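Local coordinates for protein DNA polymerase (Pyrobaculum calidifontis, PDB 5MDN) that probably catalyses template-directed DNA synthesis, adding deoxyribonucleotides to a growing DNA strand as a magnesium-binding family B polymerase, at residues E65-V70 and I80-V85; V165-I170 and D335-T340. All blocks are in the same frame, centred on the assembly; numbering follows the deposited sequence.

Contact 1. Residues E65-V70 and I80-V85; sequences EAVEVV and IFLKVV
Val70 and Phe81 form the first tight rung of this antiparallel pair. Val70 N donates to Phe81 O at 3.0 Å, and Phe81 N donates back to Val70 O at 2.9 Å. Both bonds are almost straight. The next hydrogen-bonded pair is Glu68 with Lys83, where Lys83 N reaches Glu68 O at 2.7 Å. At the far end Glu65 N bonds to Val85 O at 2.8 Å, and the bond from Ala66 N to the same oxygen is weak. This is a classic beta bulge.

The side chains are packed unevenly. On the face of Val67, Val69, Leu82 and Val84, Val69 CG2 lies alongside Leu82 CD2 at 4.0 Å, and the two chains point the same way. Helix 51-58 packs over part of this face, touching Val67, Leu82 and Val84. On the other face Val70 CG2 lies 3.9 Å from Phe81 CB, with the side chains nearly at right angles. Phe81 is buried and turns its ring away from Val70, towards Arg72, Phe74 and Val388.

This same face loosens toward solvent around Lys83 and the exposed Glu68. With CG anti to the backbone N (chi1 -179°), the extended Lys83 runs alongside Glu68 and brings CD near Glu68 OE1. Lys83 NZ stays 4.3 Å from Glu68 OE1, beyond a salt bridge. Lys83 also makes a cation-pi contact with Tyr41.

Strands 64-74 and 77-86 form a beta hairpin at one edge of a four-stranded antiparallel sheet. With strands 41-46 and 105-109 and helices 51-58 and 92-100, it makes the beta-alpha-beta-beta-alpha-beta topology of a ferredoxin-like fold.

Contact 2. Residues V165-I170 and D335-T340; sequences VLAFDI and DDVRST
This is a buried strand-to-helix contact in the exonuclease domain, at what is probably its metal site. Strand 165-170 is central in a mixed five-stranded sheet, and segment 335-340 of helix 326-356 packs on one face, running roughly antiparallel to the strand. The two directions are 147° apart and the short axes approach to 7.4 Å.

The helix meets the strand chiefly through side chains. Val337 CG2 rests on the strand backbone, 3.6 Å from Ala167 O, and also meets Ala167 CB at 3.9 Å. It reaches there because CG2 stands anti to the backbone N of Val337. Thr340 CG2 meets the same methyl, Ala167 CB, at 4.0 Å. Thr340 OG1 turns back into the helix and bonds to Asp336 O at 2.9 Å, so its methyl faces the strand.

The polar end is made by two acids. Asp169 and Asp336 cross with their carboxylate planes 61° apart. Asp169 OD2 is 3.3 Å from Asp336 OD2 and 3.4 Å from Asp336 CB. The two oxygens do not bond to each other. Asp336 OD1 is held by a salt bridge to Arg308 NH2. Asp169 is known to bind magnesium in this protein, and a magnesium ion lies about 3 Å from its side chain. With an alanine in place of Asp169, the metal would probably lose a carboxylate beside it, and a gap would be likely to open by the methylene of Asp336.

Phe168 points to the opposite face, where its ring meets Trp237 and Phe215 and its side chain touches Asp236, another magnesium-binding residue. Acids on a central strand and on helices beside it are characteristic of the RNase H-like 3'-5' exonuclease fold; the sequence around Asp336 is consistent with the third exonuclease motif of family B polymerases.

How the contacts relate
The contacts are far apart, with their centres about 50 Å from each other and their nearest atoms about 37 Å apart. They share no strand, helix or sheet. Contact 1 comes first along the chain and closes before contact 2 opens. It is local, since only nine residues separate its segments. Its centre lies about 37 Å from the centre of the chain, in the four-stranded antiparallel sheet. Contact 2 is long-range. It brings helix 326-356 back to strand 165-172 after 164 residues, and the centre of contact 2 is about 19 Å from the chain centre. Thus contact 1 shapes a peripheral N-terminal module away from the annotated sites, whereas contact 2 joins distant chain segments beside a metal site.

Contact 1. Residues E65-V70 and I80-V85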
ATOM      1  N   GLU A  65     -21.845  -2.373  30.914  1.00 58.24           N
ATOM      2  CA  GLU A  65     -23.243  -2.319  30.497  1.00 59.58           C
ATOM      3  C   GLU A  65     -23.959  -3.628  30.802  1.00 58.52           C
ATOM      4  O   GLU A  65     -25.069  -3.628  31.350  1.00 63.10           O
ATOM      5  CB  GLU A  65     -23.333  -1.989  29.006  1.00 64.37           C
ATOM      6  CG  GLU A  65     -24.746  -1.731  28.507  1.00 70.14           C
ATOM      7  CD  GLU A  65     -25.224  -0.324  28.803  1.00 75.91           C
ATOM      8  OE1 GLU A  65     -24.380   0.596  28.847  1.00 78.14           O
ATOM      9  OE2 GLU A  65     -26.445  -0.137  28.990  1.00 82.20           O
ATOM     10  N   ALA A  66     -23.339  -4.755  30.463  1.00 57.47           N
ATOM     11  CA  ALA A  66     -23.925  -6.069  30.696  1.00 57.03           C
ATOM     12  C   ALA A  66     -22.836  -7.117  30.524  1.00 56.14           C
ATOM     13  O   ALA A  66     -21.760  -6.842  29.988  1.00 55.31           O
ATOM     14  CB  ALA A  66     -25.099  -6.341  29.749  1.00 54.67           C
ATOM     15  N   VAL A  67     -23.131  -8.327  30.994  1.00 55.62           N
ATOM     16  CA  VAL A  67     -22.310  -9.508  30.746  1.00 56.36           C
ATOM     17  C   VAL A  67     -23.253 -10.626  30.328  1.00 62.50           C
ATOM     18  O   VAL A  67     -23.988 -11.170  31.163  1.00 68.41           O
ATOM     19  CB  VAL A  67     -21.481  -9.919  31.970  1.00 51.10           C
ATOM     20  CG1 VAL A  67     -20.781 -11.241  31.713  1.00 49.02           C
ATOM     21  CG2 VAL A  67     -20.462  -8.840  32.306  1.00 50.23           C
ATOM     22  N   GLU A  68     -23.253 -10.956  29.042  1.00 58.65           N
ATOM     23  CA  GLU A  68     -24.130 -11.982  28.501  1.00 59.80           C
ATOM     24  C   GLU A  68     -23.373 -13.291  28.310  1.00 60.04           C
ATOM     25  O   GLU A  68     -22.142 -13.323  28.244  1.00 59.25           O
ATOM     26  CB  GLU A  68     -24.735 -11.527  27.168  1.00 63.32           C
ATOM     27  CG  GLU A  68     -25.530 -10.233  27.254  1.00 68.06           C
ATOM     28  CD  GLU A  68     -25.996  -9.747  25.896  1.00 75.19           C
ATOM     29  OE1 GLU A  68     -25.638 -10.382  24.881  1.00 78.82           O
ATOM     30  OE2 GLU A  68     -26.713  -8.726  25.842  1.00 81.99           O
ATOM     31  N   VAL A  69     -24.134 -14.378  28.225  1.00 63.70           N
ATOM     32  CA  VAL A  69     -23.607 -15.700  27.911  1.00 60.93           C
ATOM     33  C   VAL A  69     -23.994 -16.017  26.472  1.00 56.55           C
ATOM     34  O   VAL A  69     -25.182 -16.018  26.126  1.00 50.80           O
ATOM     35  CB  VAL A  69     -24.137 -16.768  28.878  1.00 60.99           C
ATOM     36  CG1 VAL A  69     -23.456 -18.100  28.619  1.00 61.27           C
ATOM     37  CG2 VAL A  69     -23.930 -16.326  30.320  1.00 61.85           C
ATOM     38  N   VAL A  70     -22.992 -16.287  25.634  1.00 57.17           N
ATOM     39  CA  VAL A  70     -23.216 -16.559  24.222  1.00 60.44           C
ATOM     40  C   VAL A  70     -22.551 -17.876  23.849  1.00 61.51           C
ATOM     41  O   VAL A  70     -21.608 -18.335  24.497  1.00 56.19           O
ATOM     42  CB  VAL A  70     -22.693 -15.419  23.320  1.00 60.58           C
ATOM     43  CG1 VAL A  70     -23.515 -14.156  23.529  1.00 59.66           C
ATOM     44  CG2 VAL A  70     -21.218 -15.154  23.596  1.00 59.88           C
ATOM     45  N   ILE A  80     -18.667 -21.907  24.616  1.00 65.93           N
ATOM     46  CA  ILE A  80     -19.405 -20.887  25.354  1.00 63.81           C
ATOM     47  C   ILE A  80     -18.461 -19.742  25.692  1.00 61.94           C
ATOM     48  O   ILE A  80     -17.290 -19.964  26.032  1.00 60.43           O
ATOM     49  CB  ILE A  80     -20.039 -21.486  26.625  1.00 63.49           C
ATOM     50  CG1 ILE A  80     -21.025 -22.597  26.255  1.00 60.80           C
ATOM     51  CG2 ILE A  80     -20.735 -20.414  27.450  1.00 66.09           C
ATOM     52  CD1 ILE A  80     -22.313 -22.092  25.641  1.00 59.73           C
ATOM     53  N   PHE A  81     -18.968 -18.511  25.608  1.00 61.37           N
ATOM     54  CA  PHE A  81     -18.212 -17.321  25.972  1.00 64.28           C
ATOM     55  C   PHE A  81     -19.058 -16.411  26.851  1.00 62.06           C
ATOM     56  O   PHE A  81     -20.291 -16.457  26.833  1.00 60.84           O
ATOM     57  CB  PHE A  81     -17.760 -16.520  24.738  1.00 64.88           C
ATOM     58  CG  PHE A  81     -16.830 -17.264  23.828  1.00 64.24           C
ATOM     59  CD1 PHE A  81     -15.471 -17.293  24.082  1.00 63.81           C
ATOM     60  CD2 PHE A  81     -17.311 -17.903  22.698  1.00 62.80           C
ATOM     61  CE1 PHE A  81     -14.608 -17.962  23.241  1.00 61.43           C
ATOM     62  CE2 PHE A  81     -16.453 -18.573  21.852  1.00 61.42           C
ATOM     63  CZ  PHE A  81     -15.097 -18.603  22.124  1.00 61.11           C
ATOM     64  N   LEU A  82     -18.368 -15.580  27.628  1.00 60.55           N
ATOM     65  CA  LEU A  82     -18.974 -14.411  28.249  1.00 60.62           C
ATOM     66  C   LEU A  82     -18.768 -13.214  27.329  1.00 57.46           C
ATOM     67  O   LEU A  82     -17.633 -12.896  26.962  1.00 58.96           O
ATOM     68  CB  LEU A  82     -18.366 -14.140  29.626  1.00 61.64           C
ATOM     69  CG  LEU A  82     -18.548 -15.206  30.708  1.00 63.57           C
ATOM     70  CD1 LEU A  82     -18.058 -14.684  32.052  1.00 63.23           C
ATOM     71  CD2 LEU A  82     -20.000 -15.649  30.800  1.00 64.38           C
ATOM     72  N   LYS A  83     -19.860 -12.551  26.961  1.00 54.84           N
ATOM     73  CA  LYS A  83     -19.798 -11.353  26.126  1.00 52.31           C
ATOM     74  C   LYS A  83     -19.849 -10.138  27.047  1.00 52.85           C
ATOM     75  O   LYS A  83     -20.919  -9.658  27.424  1.00 55.11           O
ATOM     76  CB  LYS A  83     -20.925 -11.344  25.099  1.00 48.70           C
ATOM     77  CG  LYS A  83     -20.898 -10.138  24.173  1.00 45.96           C
ATOM     78  CD  LYS A  83     -22.174 -10.018  23.355  1.00 43.78           C
ATOM     79  CE  LYS A  83     -22.044  -8.933  22.295  1.00 42.16           C
ATOM     80  NZ  LYS A  83     -23.345  -8.634  21.636  1.00 42.21           N
ATOM     81  N   VAL A  84     -18.672  -9.639  27.414  1.00 50.85           N
ATOM     82  CA  VAL A  84     -18.569  -8.477  28.290  1.00 51.88           C
ATOM     83  C   VAL A  84     -18.791  -7.222  27.459  1.00 50.94           C
ATOM     84  O   VAL A  84     -18.100  -6.997  26.461  1.00 53.16           O
ATOM     85  CB  VAL A  84     -17.204  -8.436  28.991  1.00 53.52           C
ATOM     86  CG1 VAL A  84     -17.099  -7.197  29.867  1.00 54.28           C
ATOM     87  CG2 VAL A  84     -16.981  -9.705  29.802  1.00 54.82           C
ATOM     88  N   VAL A  85     -19.749  -6.399  27.873  1.00 50.96           N
ATOM     89  CA  VAL A  85     -20.164  -5.222  27.119  1.00 51.54           C
ATOM     90  C   VAL A  85     -19.795  -3.991  27.938  1.00 54.37           C
ATOM     91  O   VAL A  85     -20.380  -3.738  28.998  1.00 56.19           O
ATOM     92  CB  VAL A  85     -21.664  -5.249  26.798  1.00 50.41           C
ATOM     93  CG1 VAL A  85     -22.037  -4.073  25.906  1.00 50.59           C
ATOM     94  CG2 VAL A  85     -22.039  -6.568  26.137  1.00 49.55           C
TER

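Contact 2. Residues V165-I170 and D335-T340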
ATOM      1  N   VAL A 165     -13.990  14.985  -6.538  1.00 62.70           N
ATOM      2  CA  VAL A 165     -12.612  14.630  -6.229  1.00 59.13           C
ATOM      3  C   VAL A 165     -11.756  15.884  -6.292  1.00 60.00           C
ATOM      4  O   VAL A 165     -11.912  16.714  -7.198  1.00 65.24           O
ATOM      5  CB  VAL A 165     -12.088  13.550  -7.195  1.00 58.28           C
ATOM      6  CG1 VAL A 165     -10.702  13.089  -6.788  1.00 59.44           C
ATOM      7  CG2 VAL A 165     -13.054  12.374  -7.251  1.00 58.12           C
ATOM      8  N   LEU A 166     -10.850  16.022  -5.325  1.00 58.18           N
ATOM      9  CA  LEU A 166      -9.928  17.148  -5.258  1.00 56.75           C
ATOM     10  C   LEU A 166      -8.510  16.616  -5.111  1.00 56.96           C
ATOM     11  O   LEU A 166      -8.199  15.934  -4.129  1.00 59.37           O
ATOM     12  CB  LEU A 166     -10.270  18.073  -4.088  1.00 58.68           C
ATOM     13  CG  LEU A 166      -9.316  19.253  -3.890  1.00 61.48           C
ATOM     14  CD1 LEU A 166      -9.773  20.452  -4.701  1.00 62.49           C
ATOM     15  CD2 LEU A 166      -9.175  19.607  -2.419  1.00 61.84           C
ATOM     16  N   ALA A 167      -7.660  16.926  -6.085  1.00 57.86           N
ATOM     17  CA  ALA A 167      -6.230  16.677  -5.991  1.00 56.69           C
ATOM     18  C   ALA A 167      -5.527  17.937  -5.502  1.00 56.71           C
ATOM     19  O   ALA A 167      -5.924  19.057  -5.832  1.00 54.97           O
ATOM     20  CB  ALA A 167      -5.659  16.243  -7.343  1.00 56.55           C
ATOM     21  N   PHE A 168      -4.478  17.749  -4.706  1.00 56.68           N
ATOM     22  CA  PHE A 168      -3.724  18.885  -4.199  1.00 57.15           C
ATOM     23  C   PHE A 168      -2.255  18.512  -4.069  1.00 62.73           C
ATOM     24  O   PHE A 168      -1.909  17.363  -3.779  1.00 65.02           O
ATOM     25  CB  PHE A 168      -4.285  19.377  -2.857  1.00 56.18           C
ATOM     26  CG  PHE A 168      -3.781  18.614  -1.662  1.00 54.40           C
ATOM     27  CD1 PHE A 168      -4.273  17.355  -1.363  1.00 52.57           C
ATOM     28  CD2 PHE A 168      -2.825  19.170  -0.827  1.00 53.05           C
ATOM     29  CE1 PHE A 168      -3.812  16.659  -0.257  1.00 51.42           C
ATOM     30  CE2 PHE A 168      -2.360  18.479   0.279  1.00 51.96           C
ATOM     31  CZ  PHE A 168      -2.854  17.223   0.564  1.00 50.72           C
ATOM     32  N   ASP A 169      -1.399  19.505  -4.298  1.00 60.37           N
ATOM     33  CA  ASP A 169       0.044  19.359  -4.185  1.00 63.10           C
ATOM     34  C   ASP A 169       0.600  20.608  -3.519  1.00 58.73           C
ATOM     35  O   ASP A 169       0.043  21.700  -3.661  1.00 58.13           O
ATOM     36  CB  ASP A 169       0.692  19.142  -5.561  1.00 67.93           C
ATOM     37  CG  ASP A 169       2.133  18.692  -5.463  1.00 78.15           C
ATOM     38  OD1 ASP A 169       2.374  17.545  -5.030  1.00 89.20           O
ATOM     39  OD2 ASP A 169       3.026  19.487  -5.821  1.00 80.51           O
ATOM     40  N   ILE A 170       1.705  20.446  -2.789  1.00 62.28           N
ATOM     41  CA  ILE A 170       2.356  21.563  -2.121  1.00 61.92           C
ATOM     42  C   ILE A 170       3.848  21.539  -2.421  1.00 65.97           C
ATOM     43  O   ILE A 170       4.421  20.510  -2.785  1.00 75.28           O
ATOM     44  CB  ILE A 170       2.134  21.555  -0.590  1.00 58.51           C
ATOM     45  CG1 ILE A 170       3.033  20.513   0.078  1.00 56.60           C
ATOM     46  CG2 ILE A 170       0.674  21.291  -0.251  1.00 59.08           C
ATOM     47  CD1 ILE A 170       2.998  20.561   1.588  1.00 55.72           C
ATOM     48  N   ASP A 335       2.156  20.481 -13.075  1.00 68.84           N
ATOM     49  CA  ASP A 335       2.374  19.139 -13.603  1.00 70.80           C
ATOM     50  C   ASP A 335       2.287  18.085 -12.508  1.00 65.97           C
ATOM     51  O   ASP A 335       1.911  16.939 -12.779  1.00 64.07           O
ATOM     52  CB  ASP A 335       3.722  19.068 -14.318  1.00 78.53           C
ATOM     53  CG  ASP A 335       3.712  19.790 -15.653  1.00 85.69           C
ATOM     54  OD1 ASP A 335       2.615  19.958 -16.228  1.00 88.39           O
ATOM     55  OD2 ASP A 335       4.796  20.189 -16.129  1.00 83.79           O
ATOM     56  N   ASP A 336       2.637  18.446 -11.271  1.00 66.50           N
ATOM     57  CA  ASP A 336       2.440  17.535 -10.147  1.00 63.82           C
ATOM     58  C   ASP A 336       0.959  17.247  -9.926  1.00 62.31           C
ATOM     59  O   ASP A 336       0.532  16.087  -9.915  1.00 61.00           O
ATOM     60  CB  ASP A 336       3.070  18.119  -8.881  1.00 64.65           C
ATOM     61  CG  ASP A 336       4.567  17.892  -8.812  1.00 67.17           C
ATOM     62  OD1 ASP A 336       5.061  16.962  -9.482  1.00 68.73           O
ATOM     63  OD2 ASP A 336       5.252  18.636  -8.080  1.00 73.18           O
ATOM     64  N   VAL A 337       0.157  18.300  -9.741  1.00 59.92           N
ATOM     65  CA  VAL A 337      -1.253  18.110  -9.406  1.00 61.74           C
ATOM     66  C   VAL A 337      -2.029  17.535 -10.587  1.00 61.99           C
ATOM     67  O   VAL A 337      -2.986  16.775 -10.396  1.00 64.79           O
ATOM     68  CB  VAL A 337      -1.867  19.431  -8.900  1.00 64.05           C
ATOM     69  CG1 VAL A 337      -2.010  20.447 -10.030  1.00 65.63           C
ATOM     70  CG2 VAL A 337      -3.210  19.174  -8.229  1.00 65.70           C
ATOM     71  N   ARG A 338      -1.638  17.871 -11.821  1.00 63.40           N
ATOM     72  CA  ARG A 338      -2.287  17.266 -12.981  1.00 60.82           C
ATOM     73  C   ARG A 338      -1.975  15.778 -13.068  1.00 58.34           C
ATOM     74  O   ARG A 338      -2.842  14.978 -13.440  1.00 57.55           O
ATOM     75  CB  ARG A 338      -1.870  17.986 -14.263  1.00 63.30           C
ATOM     76  CG  ARG A 338      -2.663  19.258 -14.530  1.00 66.28           C
ATOM     77  CD  ARG A 338      -1.842  20.302 -15.271  1.00 70.84           C
ATOM     78  NE  ARG A 338      -2.681  21.159 -16.107  1.00 75.63           N
ATOM     79  CZ  ARG A 338      -2.298  22.334 -16.593  1.00 77.68           C
ATOM     80  NH1 ARG A 338      -1.087  22.803 -16.324  1.00 75.09           N
ATOM     81  NH2 ARG A 338      -3.128  23.045 -17.345  1.00 80.31           N
ATOM     82  N   SER A 339      -0.741  15.388 -12.740  1.00 60.42           N
ATOM     83  CA  SER A 339      -0.410  13.968 -12.668  1.00 60.70           C
ATOM     84  C   SER A 339      -1.149  13.287 -11.520  1.00 58.73           C
ATOM     85  O   SER A 339      -1.601  12.144 -11.657  1.00 58.13           O
ATOM     86  CB  SER A 339       1.099  13.790 -12.519  1.00 61.53           C
ATOM     87  OG  SER A 339       1.783  14.248 -13.672  1.00 62.41           O
ATOM     88  N   THR A 340      -1.265  13.970 -10.376  1.00 58.49           N
ATOM     89  CA  THR A 340      -1.933  13.382  -9.218  1.00 55.13           C
ATOM     90  C   THR A 340      -3.389  13.056  -9.530  1.00 53.40           C
ATOM     91  O   THR A 340      -3.866  11.952  -9.244  1.00 53.92           O
ATOM     92  CB  THR A 340      -1.836  14.327  -8.021  1.00 55.27           C
ATOM     93  OG1 THR A 340      -0.459  14.530  -7.678  1.00 56.31           O
ATOM     94  CG2 THR A 340      -2.571  13.745  -6.821  1.00 55.31           C
TER